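Local coordinates for mirolysin (Tannerella forsythia, PDB 6R7V), which is a zinc-dependent pappalysin-family metallopeptidase that probably cleaves proteins when mature, captured here as an engineered, latent proenzyme, at residues A[50-61]-A[117-128]; A[36-47]-A[287-295]. The protein carries 1 engineered substitution. All coordinates share one frame; numbering follows the deposited sequence.

Interaction 1 (A[50-61]-A[117-128])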
loop_
_atom_site.group_PDB
_atom_site.type_symbol
_atom_site.label_atom_id
_atom_site.label_comp_id
_atom_site.label_asym_id
_atom_site.label_seq_id
_atom_site.Cartn_x
_atom_site.Cartn_y
_atom_site.Cartn_z
ATOM N N VAL A 50 4.520 2.321 -12.635
ATOM C CA VAL A 50 4.303 3.552 -13.373
ATOM C C VAL A 50 3.676 4.548 -12.412
ATOM O O VAL A 50 2.716 4.226 -11.687
ATOM C CB VAL A 50 3.490 3.370 -14.675
ATOM C CG1 VAL A 50 2.121 2.716 -14.426
ATOM C CG2 VAL A 50 3.351 4.691 -15.436
ATOM N N VAL A 51 4.279 5.729 -12.344
ATOM C CA VAL A 51 3.745 6.825 -11.510
ATOM C C VAL A 51 3.069 7.835 -12.407
ATOM O O VAL A 51 3.715 8.401 -13.317
ATOM C CB VAL A 51 4.869 7.473 -10.678
ATOM C CG1 VAL A 51 4.308 8.614 -9.813
ATOM C CG2 VAL A 51 5.524 6.415 -9.795
ATOM N N HIS A 52 1.775 8.071 -12.152
ATOM C CA HIS A 52 0.986 9.036 -12.906
ATOM C C HIS A 52 0.841 10.299 -12.112
ATOM O O HIS A 52 0.047 10.303 -11.166
ATOM C CB HIS A 52 -0.413 8.507 -13.254
ATOM C CG HIS A 52 -0.432 7.182 -13.936
ATOM N ND1 HIS A 52 -0.044 7.049 -15.250
ATOM C CD2 HIS A 52 -0.839 5.970 -13.473
ATOM C CE1 HIS A 52 -0.191 5.764 -15.550
ATOM N NE2 HIS A 52 -0.693 5.079 -14.512
ATOM N N VAL A 53 1.574 11.368 -12.485
ATOM C CA VAL A 53 1.415 12.663 -11.805
ATOM C C VAL A 53 0.297 13.403 -12.515
ATOM O O VAL A 53 0.389 13.648 -13.730
ATOM C CB VAL A 53 2.723 13.483 -11.781
ATOM C CG1 VAL A 53 2.535 14.803 -11.027
ATOM C CG2 VAL A 53 3.870 12.675 -11.175
ATOM N N VAL A 54 -0.785 13.718 -11.771
ATOM C CA VAL A 54 -1.937 14.419 -12.328
ATOM C C VAL A 54 -1.979 15.750 -11.606
ATOM O O VAL A 54 -2.122 15.779 -10.384
ATOM C CB VAL A 54 -3.228 13.570 -12.158
ATOM C CG1 VAL A 54 -4.425 14.294 -12.760
ATOM C CG2 VAL A 54 -3.066 12.162 -12.776
ATOM N N TYR A 55 -1.782 16.852 -12.334
ATOM C CA TYR A 55 -1.567 18.127 -11.679
ATOM C C TYR A 55 -2.401 19.234 -12.237
ATOM O O TYR A 55 -2.545 19.370 -13.457
ATOM C CB TYR A 55 -0.052 18.492 -11.751
ATOM C CG TYR A 55 0.497 18.714 -13.145
ATOM C CD1 TYR A 55 0.928 17.643 -13.928
ATOM C CD2 TYR A 55 0.602 19.993 -13.673
ATOM C CE1 TYR A 55 1.375 17.834 -15.232
ATOM C CE2 TYR A 55 1.056 20.198 -14.970
ATOM C CZ TYR A 55 1.461 19.113 -15.738
ATOM O OH TYR A 55 1.938 19.321 -17.008
ATOM N N ASN A 56 -2.854 20.105 -11.333
ATOM C CA ASN A 56 -3.662 21.277 -11.662
ATOM C C ASN A 56 -2.831 22.546 -11.511
ATOM O O ASN A 56 -3.248 23.613 -11.952
ATOM C CB ASN A 56 -4.886 21.303 -10.732
ATOM C CG ASN A 56 -5.788 22.509 -10.830
ATOM O OD1 ASN A 56 -5.975 23.257 -9.845
ATOM N ND2 ASN A 56 -6.346 22.745 -12.020
ATOM N N ASN A 57 -1.653 22.448 -10.896
ATOM C CA ASN A 57 -0.761 23.584 -10.666
ATOM C C ASN A 57 0.687 23.086 -10.479
ATOM O O ASN A 57 0.938 21.881 -10.453
ATOM C CB ASN A 57 -1.261 24.432 -9.466
ATOM C CG ASN A 57 -1.340 23.682 -8.163
ATOM O OD1 ASN A 57 -0.467 22.872 -7.826
ATOM N ND2 ASN A 57 -2.410 23.919 -7.412
ATOM N N SER A 58 1.645 24.004 -10.339
ATOM C CA SER A 58 3.072 23.689 -10.231
ATOM C C SER A 58 3.389 22.916 -8.975
ATOM O O SER A 58 4.193 21.991 -9.063
ATOM C CB SER A 58 3.918 24.960 -10.271
ATOM O OG SER A 58 3.421 25.903 -9.335
ATOM N N ALA A 59 2.749 23.249 -7.819
ATOM C CA ALA A 59 3.024 22.501 -6.575
ATOM C C ALA A 59 2.713 21.009 -6.745
ATOM O O ALA A 59 3.402 20.138 -6.173
ATOM C CB ALA A 59 2.167 23.051 -5.443
ATOM N N GLN A 60 1.657 20.701 -7.517
ATOM C CA GLN A 60 1.230 19.322 -7.715
ATOM C C GLN A 60 2.092 18.571 -8.735
ATOM O O GLN A 60 2.098 17.330 -8.781
ATOM C CB GLN A 60 -0.234 19.298 -8.154
ATOM C CG GLN A 60 -1.157 19.699 -7.022
ATOM C CD GLN A 60 -2.545 20.035 -7.466
ATOM O OE1 GLN A 60 -2.985 19.654 -8.554
ATOM N NE2 GLN A 60 -3.298 20.719 -6.613
ATOM N N ASN A 61 2.846 19.316 -9.537
ATOM C CA ASN A 61 3.723 18.729 -10.551
ATOM C C ASN A 61 5.068 18.421 -9.915
ATOM O O ASN A 61 6.060 19.090 -10.166
ATOM C CB ASN A 61 3.857 19.725 -11.695
ATOM C CG ASN A 61 4.379 19.145 -12.966
ATOM O OD1 ASN A 61 4.545 17.929 -13.121
ATOM N ND2 ASN A 61 4.658 20.036 -13.923
ATOM N N GLY A 117 8.860 5.677 -16.871
ATOM C CA GLY A 117 7.880 5.157 -15.918
ATOM C C GLY A 117 7.143 6.241 -15.147
ATOM O O GLY A 117 6.522 5.965 -14.112
ATOM N N ILE A 118 7.238 7.501 -15.623
ATOM C CA ILE A 118 6.542 8.633 -15.034
ATOM C C ILE A 118 5.688 9.271 -16.124
ATOM O O ILE A 118 6.216 9.633 -17.205
ATOM C CB ILE A 118 7.530 9.653 -14.422
ATOM C CG1 ILE A 118 8.393 9.002 -13.295
ATOM C CG2 ILE A 118 6.778 10.919 -13.926
ATOM C CD1 ILE A 118 9.629 9.828 -12.860
ATOM N N THR A 119 4.384 9.427 -15.870
ATOM C CA THR A 119 3.522 10.147 -16.812
ATOM C C THR A 119 3.132 11.462 -16.164
ATOM O O THR A 119 3.132 11.569 -14.935
ATOM C CB THR A 119 2.282 9.361 -17.218
ATOM O OG1 THR A 119 1.377 9.233 -16.106
ATOM C CG2 THR A 119 2.607 7.972 -17.803
ATOM N N ARG A 120 2.825 12.453 -16.984
ATOM C CA ARG A 120 2.439 13.786 -16.537
ATOM C C ARG A 120 1.170 14.184 -17.252
ATOM O O ARG A 120 1.153 14.227 -18.488
ATOM C CB ARG A 120 3.545 14.812 -16.835
ATOM C CG ARG A 120 4.940 14.446 -16.343
ATOM C CD ARG A 120 5.197 15.094 -15.026
ATOM N NE ARG A 120 6.481 14.717 -14.433
ATOM C CZ ARG A 120 6.771 14.981 -13.177
ATOM N NH1 ARG A 120 5.895 15.617 -12.410
ATOM N NH2 ARG A 120 7.941 14.614 -12.668
ATOM N N THR A 121 0.121 14.502 -16.493
ATOM C CA THR A 121 -1.169 14.878 -17.057
ATOM C C THR A 121 -1.647 16.136 -16.394
ATOM O O THR A 121 -1.919 16.136 -15.194
ATOM C CB THR A 121 -2.217 13.763 -16.869
ATOM O OG1 THR A 121 -1.679 12.521 -17.338
ATOM C CG2 THR A 121 -3.567 14.089 -17.570
ATOM N N SER A 122 -1.780 17.219 -17.176
ATOM C CA SER A 122 -2.350 18.446 -16.636
ATOM C C SER A 122 -3.868 18.254 -16.593
ATOM O O SER A 122 -4.443 17.508 -17.413
ATOM C CB SER A 122 -1.937 19.655 -17.467
ATOM O OG SER A 122 -2.512 19.626 -18.758
ATOM N N THR A 123 -4.507 18.849 -15.587
ATOM C CA THR A 123 -5.939 18.696 -15.402
ATOM C C THR A 123 -6.582 19.974 -14.930
ATOM O O THR A 123 -5.936 20.792 -14.272
ATOM C CB THR A 123 -6.227 17.538 -14.403
ATOM O OG1 THR A 123 -7.636 17.304 -14.335
ATOM C CG2 THR A 123 -5.691 17.801 -12.987
ATOM N N SER A 124 -7.878 20.098 -15.223
ATOM C CA SER A 124 -8.753 21.143 -14.743
ATOM C C SER A 124 -9.363 20.746 -13.386
ATOM O O SER A 124 -9.916 21.622 -12.717
ATOM C CB SER A 124 -9.872 21.379 -15.756
ATOM O OG SER A 124 -9.393 22.069 -16.900
ATOM N N THR A 125 -9.311 19.448 -12.984
ATOM C CA THR A 125 -9.876 19.016 -11.721
ATOM C C THR A 125 -9.039 19.584 -10.575
ATOM O O THR A 125 -7.823 19.404 -10.555
ATOM C CB THR A 125 -9.944 17.488 -11.702
ATOM O OG1 THR A 125 -10.791 17.073 -12.766
ATOM C CG2 THR A 125 -10.461 16.945 -10.390
ATOM N N GLU A 126 -9.681 20.295 -9.643
ATOM C CA GLU A 126 -8.952 20.872 -8.505
ATOM C C GLU A 126 -8.630 19.838 -7.433
ATOM O O GLU A 126 -7.529 19.851 -6.876
ATOM C CB GLU A 126 -9.750 22.013 -7.888
ATOM C CG GLU A 126 -9.575 23.323 -8.637
ATOM C CD GLU A 126 -9.825 24.565 -7.804
ATOM O OE1 GLU A 126 -9.114 25.572 -8.027
ATOM O OE2 GLU A 126 -10.715 24.535 -6.923
ATOM N N THR A 127 -9.591 18.963 -7.130
ATOM C CA THR A 127 -9.432 17.952 -6.096
ATOM C C THR A 127 -10.032 16.630 -6.573
ATOM O O THR A 127 -11.170 16.651 -7.061
ATOM C CB THR A 127 -10.111 18.421 -4.784
ATOM O OG1 THR A 127 -9.665 19.734 -4.447
ATOM C CG2 THR A 127 -9.855 17.473 -3.610
ATOM N N PHE A 128 -9.306 15.499 -6.414
ATOM C CA PHE A 128 -9.815 14.204 -6.842
ATOM C C PHE A 128 -10.542 13.549 -5.709
ATOM O O PHE A 128 -10.241 13.795 -4.537
ATOM C CB PHE A 128 -8.681 13.324 -7.357
ATOM C CG PHE A 128 -8.239 13.807 -8.719
ATOM C CD1 PHE A 128 -7.237 14.760 -8.843
ATOM C CD2 PHE A 128 -8.914 13.406 -9.870
ATOM C CE1 PHE A 128 -6.886 15.270 -10.099
ATOM C CE2 PHE A 128 -8.556 13.900 -11.125
ATOM C CZ PHE A 128 -7.519 14.804 -11.241
HETATM O O HOH W 1 -0.252 11.301 -15.393
HETATM O O HOH W 2 -5.811 21.888 -7.254
HETATM O O HOH W 3 -4.457 22.976 -14.844
HETATM O O HOH W 4 -5.706 18.809 -8.912
#
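Val-51 and Ile-118 begin a parallel, in-register pairing between strands 50-55 and 118-122, whose directions differ by 18° and whose axes approach to 4.7 Å. Six backbone hydrogen bonds run from Val-51 N to Gly-117 O through to Thr-123 N to Tyr-55 O.

Side-chain polar contacts extend this ladder. On the face bearing His-52 and Thr-119, ND1 and OG1 meet at 2.7 Å at the imidazole edge, the two side chains lying alongside; Asn-153 holds NE2. A water grips Val-53 O together with the hydroxyls of Thr-119 and Thr-121. Beyond the strands Asn-56 ND2 reaches Thr-123 O at 3.0 Å, nearly straight (176°), with Thr-123 O in the plane of the Asn-56 amide. Arg-120 NH1 bonds weakly to Asn-61 OD1 and hydrogen-bonds Ile-62 O, while NH2 makes a salt bridge to Asp-64.

With CG between backbone N and carbonyl carbon (chi1 64°), the Tyr-55 ring lies over Ser-122, whose CA makes a CH-pi contact 4.0 Å from the centroid; Asn-61 CG lies over the opposite face. Val-54 CG1 meets Phe-128 CZ at 3.5 Å.

The chemistry implies a backbone-specified pairing, extended past the strand ends by Asn-56 and tied by Arg-120 to the start of helix 64-77.

Interaction 2 (A[36-47]-A[287-295]); sequences HSRSVPSSTILI and RSLFDTQTG
Arg-287 NH2 donates to two carbonyls of the facing loop, Pro-41 O and Ser-43 O, each 2.8 Å from that nitrogen. Both oxygens lie near the guanidinium plane, at its edge, while the nitrogen stands above each carbonyl plane. The side chain bends at CG-CD (chi3 60°) to bring its end to the loop, and NH1 is engaged by Ala-99 O, so backbone acceptors fix the group's rotation.

Asp-291 uses its two carboxylate oxygens differently. OD2 takes Ser-39 N at 2.7 Å from above the carboxylate plane, whereas OD1 accepts Gln-293 N and Thr-294 N from opposite faces of that plane, closing an Asx turn and an Asx motif. Its CG stands anti to the backbone N (chi1 175°), which carries the carboxylate across to the loop. Ser-39 is gripped again on its other polar atoms: its O accepts Thr-292 N at 3.0 Å, and its OG donates to Thr-292 OG1 at 2.7 Å.

Outward lies apolar packing. Ile-45 CG2 sits over the centre of the Phe-290 ring, a CH-pi contact of 3.6 Å to the centroid, while Ile-45 CD1 lies over one face of the Arg-287 guanidinium, toward its rim. Ile-47 CD1 closes on Phe-290 CZ at 3.6 Å. Val-40 CG1 rests on Arg-287 O and CB, and its CG2 on Ser-288 CA.

These contacts join the loop before strand 45-55 to the last part of helix 280-288 and the type I beta turn Ser-288 to Asp-291; the helix's position after the zinc-binding segment is consistent with its being the C-terminal-subdomain helix common in metzincins.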
loop_
_atom_site.group_PDB
_atom_site.type_symbol
_atom_site.label_atom_id
_atom_site.label_comp_id
_atom_site.label_asym_id
_atom_site.label_seq_id
_atom_site.Cartn_x
_atom_site.Cartn_y
_atom_site.Cartn_z
ATOM N N HIS A 36 -5.128 -21.217 -1.773
ATOM C CA HIS A 36 -4.573 -20.569 -2.967
ATOM C C HIS A 36 -3.163 -19.982 -2.708
ATOM O O HIS A 36 -2.786 -18.985 -3.339
ATOM C CB HIS A 36 -5.528 -19.466 -3.480
ATOM C CG HIS A 36 -6.815 -19.972 -4.062
ATOM N ND1 HIS A 36 -8.009 -19.303 -3.854
ATOM C CD2 HIS A 36 -7.054 -21.058 -4.836
ATOM C CE1 HIS A 36 -8.931 -20.003 -4.500
ATOM N NE2 HIS A 36 -8.403 -21.068 -5.103
ATOM N N SER A 37 -2.378 -20.612 -1.807
ATOM C CA SER A 37 -1.038 -20.122 -1.466
ATOM C C SER A 37 -0.031 -21.257 -1.180
ATOM O O SER A 37 0.703 -21.200 -0.187
ATOM C CB SER A 37 -1.111 -19.166 -0.276
ATOM O OG SER A 37 -1.799 -19.732 0.828
ATOM N N ARG A 38 0.040 -22.261 -2.075
ATOM C CA ARG A 38 0.997 -23.358 -1.915
ATOM C C ARG A 38 2.251 -23.140 -2.760
ATOM O O ARG A 38 3.354 -23.454 -2.304
ATOM C CB ARG A 38 0.370 -24.702 -2.272
ATOM C CG ARG A 38 1.215 -25.899 -1.832
ATOM C CD ARG A 38 1.497 -26.850 -2.977
ATOM N NE ARG A 38 2.584 -26.392 -3.849
ATOM C CZ ARG A 38 3.868 -26.702 -3.686
ATOM N NH1 ARG A 38 4.779 -26.246 -4.536
ATOM N NH2 ARG A 38 4.253 -27.461 -2.667
ATOM N N SER A 39 2.081 -22.621 -3.987
ATOM C CA SER A 39 3.172 -22.386 -4.927
ATOM C C SER A 39 3.728 -20.939 -4.825
ATOM O O SER A 39 4.143 -20.362 -5.835
ATOM C CB SER A 39 2.704 -22.696 -6.346
ATOM O OG SER A 39 3.814 -22.783 -7.223
ATOM N N VAL A 40 3.796 -20.391 -3.594
ATOM C CA VAL A 40 4.336 -19.047 -3.321
ATOM C C VAL A 40 5.838 -19.029 -3.715
ATOM O O VAL A 40 6.565 -19.959 -3.367
ATOM C CB VAL A 40 4.113 -18.624 -1.844
ATOM C CG1 VAL A 40 4.601 -17.199 -1.586
ATOM C CG2 VAL A 40 2.641 -18.749 -1.467
ATOM N N PRO A 41 6.303 -18.011 -4.472
ATOM C CA PRO A 41 7.701 -18.001 -4.914
ATOM C C PRO A 41 8.724 -17.987 -3.790
ATOM O O PRO A 41 8.511 -17.393 -2.729
ATOM C CB PRO A 41 7.809 -16.711 -5.737
ATOM C CG PRO A 41 6.441 -16.372 -6.125
ATOM C CD PRO A 41 5.579 -16.833 -4.991
ATOM N N SER A 42 9.858 -18.626 -4.040
ATOM C CA SER A 42 10.977 -18.616 -3.109
ATOM C C SER A 42 11.962 -17.513 -3.490
ATOM O O SER A 42 12.942 -17.297 -2.772
ATOM C CB SER A 42 11.679 -19.972 -3.106
ATOM O OG SER A 42 12.165 -20.271 -4.404
ATOM N N SER A 43 11.718 -16.821 -4.626
ATOM C CA SER A 43 12.661 -15.815 -5.081
ATOM C C SER A 43 12.105 -14.403 -5.021
ATOM O O SER A 43 10.954 -14.168 -4.665
ATOM C CB SER A 43 13.147 -16.114 -6.488
ATOM O OG SER A 43 12.043 -16.226 -7.368
ATOM N N THR A 44 12.959 -13.431 -5.352
ATOM C CA THR A 44 12.600 -12.035 -5.318
ATOM C C THR A 44 11.455 -11.752 -6.273
ATOM O O THR A 44 11.455 -12.231 -7.419
ATOM C CB THR A 44 13.804 -11.149 -5.649
ATOM O OG1 THR A 44 14.878 -11.443 -4.756
ATOM C CG2 THR A 44 13.471 -9.676 -5.500
ATOM N N ILE A 45 10.438 -11.022 -5.778
ATOM C CA ILE A 45 9.284 -10.614 -6.565
ATOM C C ILE A 45 9.585 -9.213 -7.056
ATOM O O ILE A 45 9.952 -8.358 -6.247
ATOM C CB ILE A 45 8.009 -10.681 -5.690
ATOM C CG1 ILE A 45 7.675 -12.141 -5.357
ATOM C CG2 ILE A 45 6.844 -9.955 -6.377
ATOM C CD1 ILE A 45 6.642 -12.293 -4.229
ATOM N N LEU A 46 9.486 -8.989 -8.373
ATOM C CA LEU A 46 9.760 -7.677 -8.951
ATOM C C LEU A 46 8.458 -7.047 -9.434
ATOM O O LEU A 46 7.705 -7.665 -10.184
ATOM C CB LEU A 46 10.758 -7.832 -10.120
ATOM C CG LEU A 46 11.071 -6.578 -10.943
ATOM C CD1 LEU A 46 11.627 -5.456 -10.079
ATOM C CD2 LEU A 46 12.077 -6.928 -12.048
ATOM N N ILE A 47 8.255 -5.792 -9.057
ATOM C CA ILE A 47 7.064 -5.048 -9.419
ATOM C C ILE A 47 7.421 -3.887 -10.328
ATOM O O ILE A 47 7.989 -2.912 -9.835
ATOM C CB ILE A 47 6.369 -4.489 -8.147
ATOM C CG1 ILE A 47 6.084 -5.558 -7.070
ATOM C CG2 ILE A 47 5.078 -3.697 -8.516
ATOM C CD1 ILE A 47 5.161 -6.549 -7.381
ATOM N N ARG A 287 3.371 -11.960 -0.179
ATOM C CA ARG A 287 4.027 -12.772 -1.191
ATOM C C ARG A 287 3.117 -13.839 -1.793
ATOM O O ARG A 287 3.317 -14.263 -2.942
ATOM C CB ARG A 287 5.253 -13.464 -0.607
ATOM C CG ARG A 287 6.352 -12.454 -0.220
ATOM C CD ARG A 287 7.559 -13.194 0.352
ATOM N NE ARG A 287 8.156 -14.138 -0.600
ATOM C CZ ARG A 287 8.949 -13.793 -1.612
ATOM N NH1 ARG A 287 9.291 -12.515 -1.801
ATOM N NH2 ARG A 287 9.417 -14.722 -2.444
ATOM N N SER A 288 2.108 -14.251 -1.009
ATOM C CA SER A 288 1.173 -15.294 -1.449
ATOM C C SER A 288 0.405 -14.895 -2.716
ATOM O O SER A 288 -0.008 -15.784 -3.476
ATOM C CB SER A 288 0.200 -15.656 -0.329
ATOM O OG SER A 288 -0.791 -14.664 -0.121
ATOM N N LEU A 289 0.267 -13.594 -2.981
ATOM C CA LEU A 289 -0.447 -13.114 -4.185
ATOM C C LEU A 289 0.313 -13.427 -5.453
ATOM O O LEU A 289 -0.257 -13.320 -6.539
ATOM C CB LEU A 289 -0.677 -11.604 -4.100
ATOM C CG LEU A 289 -1.486 -11.104 -2.913
ATOM C CD1 LEU A 289 -1.476 -9.608 -2.871
ATOM C CD2 LEU A 289 -2.939 -11.569 -2.974
ATOM N N PHE A 290 1.580 -13.861 -5.328
ATOM C CA PHE A 290 2.391 -14.134 -6.504
ATOM C C PHE A 290 2.610 -15.635 -6.675
ATOM O O PHE A 290 3.469 -16.031 -7.453
ATOM C CB PHE A 290 3.699 -13.362 -6.412
ATOM C CG PHE A 290 3.452 -11.878 -6.340
ATOM C CD1 PHE A 290 3.422 -11.102 -7.501
ATOM C CD2 PHE A 290 3.276 -11.245 -5.113
ATOM C CE1 PHE A 290 3.203 -9.730 -7.427
ATOM C CE2 PHE A 290 3.052 -9.870 -5.043
ATOM C CZ PHE A 290 2.999 -9.127 -6.200
ATOM N N ASP A 291 1.806 -16.469 -5.983
ATOM C CA ASP A 291 1.823 -17.927 -6.141
ATOM C C ASP A 291 1.855 -18.205 -7.649
ATOM O O ASP A 291 1.011 -17.679 -8.361
ATOM C CB ASP A 291 0.558 -18.494 -5.470
ATOM C CG ASP A 291 0.341 -19.972 -5.620
ATOM O OD1 ASP A 291 0.165 -20.432 -6.767
ATOM O OD2 ASP A 291 0.295 -20.660 -4.596
ATOM N N THR A 292 2.866 -18.946 -8.140
ATOM C CA THR A 292 3.087 -19.123 -9.592
ATOM C C THR A 292 1.956 -19.856 -10.340
ATOM O O THR A 292 1.880 -19.738 -11.570
ATOM C CB THR A 292 4.420 -19.839 -9.861
ATOM O OG1 THR A 292 4.359 -21.134 -9.285
ATOM C CG2 THR A 292 5.631 -19.080 -9.318
ATOM N N GLN A 293 1.076 -20.565 -9.625
ATOM C CA GLN A 293 0.008 -21.342 -10.264
ATOM C C GLN A 293 -1.358 -20.669 -10.146
ATOM O O GLN A 293 -2.135 -20.722 -11.101
ATOM C CB GLN A 293 -0.072 -22.766 -9.672
ATOM C CG GLN A 293 1.241 -23.565 -9.675
ATOM C CD GLN A 293 1.950 -23.649 -11.009
ATOM O OE1 GLN A 293 1.399 -24.107 -12.013
ATOM N NE2 GLN A 293 3.205 -23.226 -11.036
ATOM N N THR A 294 -1.662 -20.062 -8.982
ATOM C CA THR A 294 -2.984 -19.486 -8.728
ATOM C C THR A 294 -2.954 -18.071 -8.110
ATOM O O THR A 294 -4.016 -17.550 -7.749
ATOM C CB THR A 294 -3.772 -20.443 -7.809
ATOM O OG1 THR A 294 -5.124 -19.995 -7.703
ATOM C CG2 THR A 294 -3.163 -20.573 -6.422
ATOM N N GLY A 295 -1.772 -17.469 -7.981
ATOM C CA GLY A 295 -1.662 -16.129 -7.395
ATOM C C GLY A 295 -2.337 -15.099 -8.268
ATOM O O GLY A 295 -2.095 -15.076 -9.470
#

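How the interactions relate
Interactions 1 and 2 share strand 45-55: its first residues carry the aliphatic packing of interaction 2, and its last five pair with strand 118-122 in interaction 1. The span between them is short at the strand, Ile-47 CA lying 9.9 Å from Val-50 CA, yet the contact centres are about 33 Å apart and their segments do not otherwise touch. Along the chain, 50-61 with 117-128 is nested inside the loop closed by 36-47 with 287-295. Neither contact contains a zinc ligand, but interaction 2 is linked to that site: Phe-290 touches Leu-213, which lies in sequence between the zinc ligands His-211 and His-217.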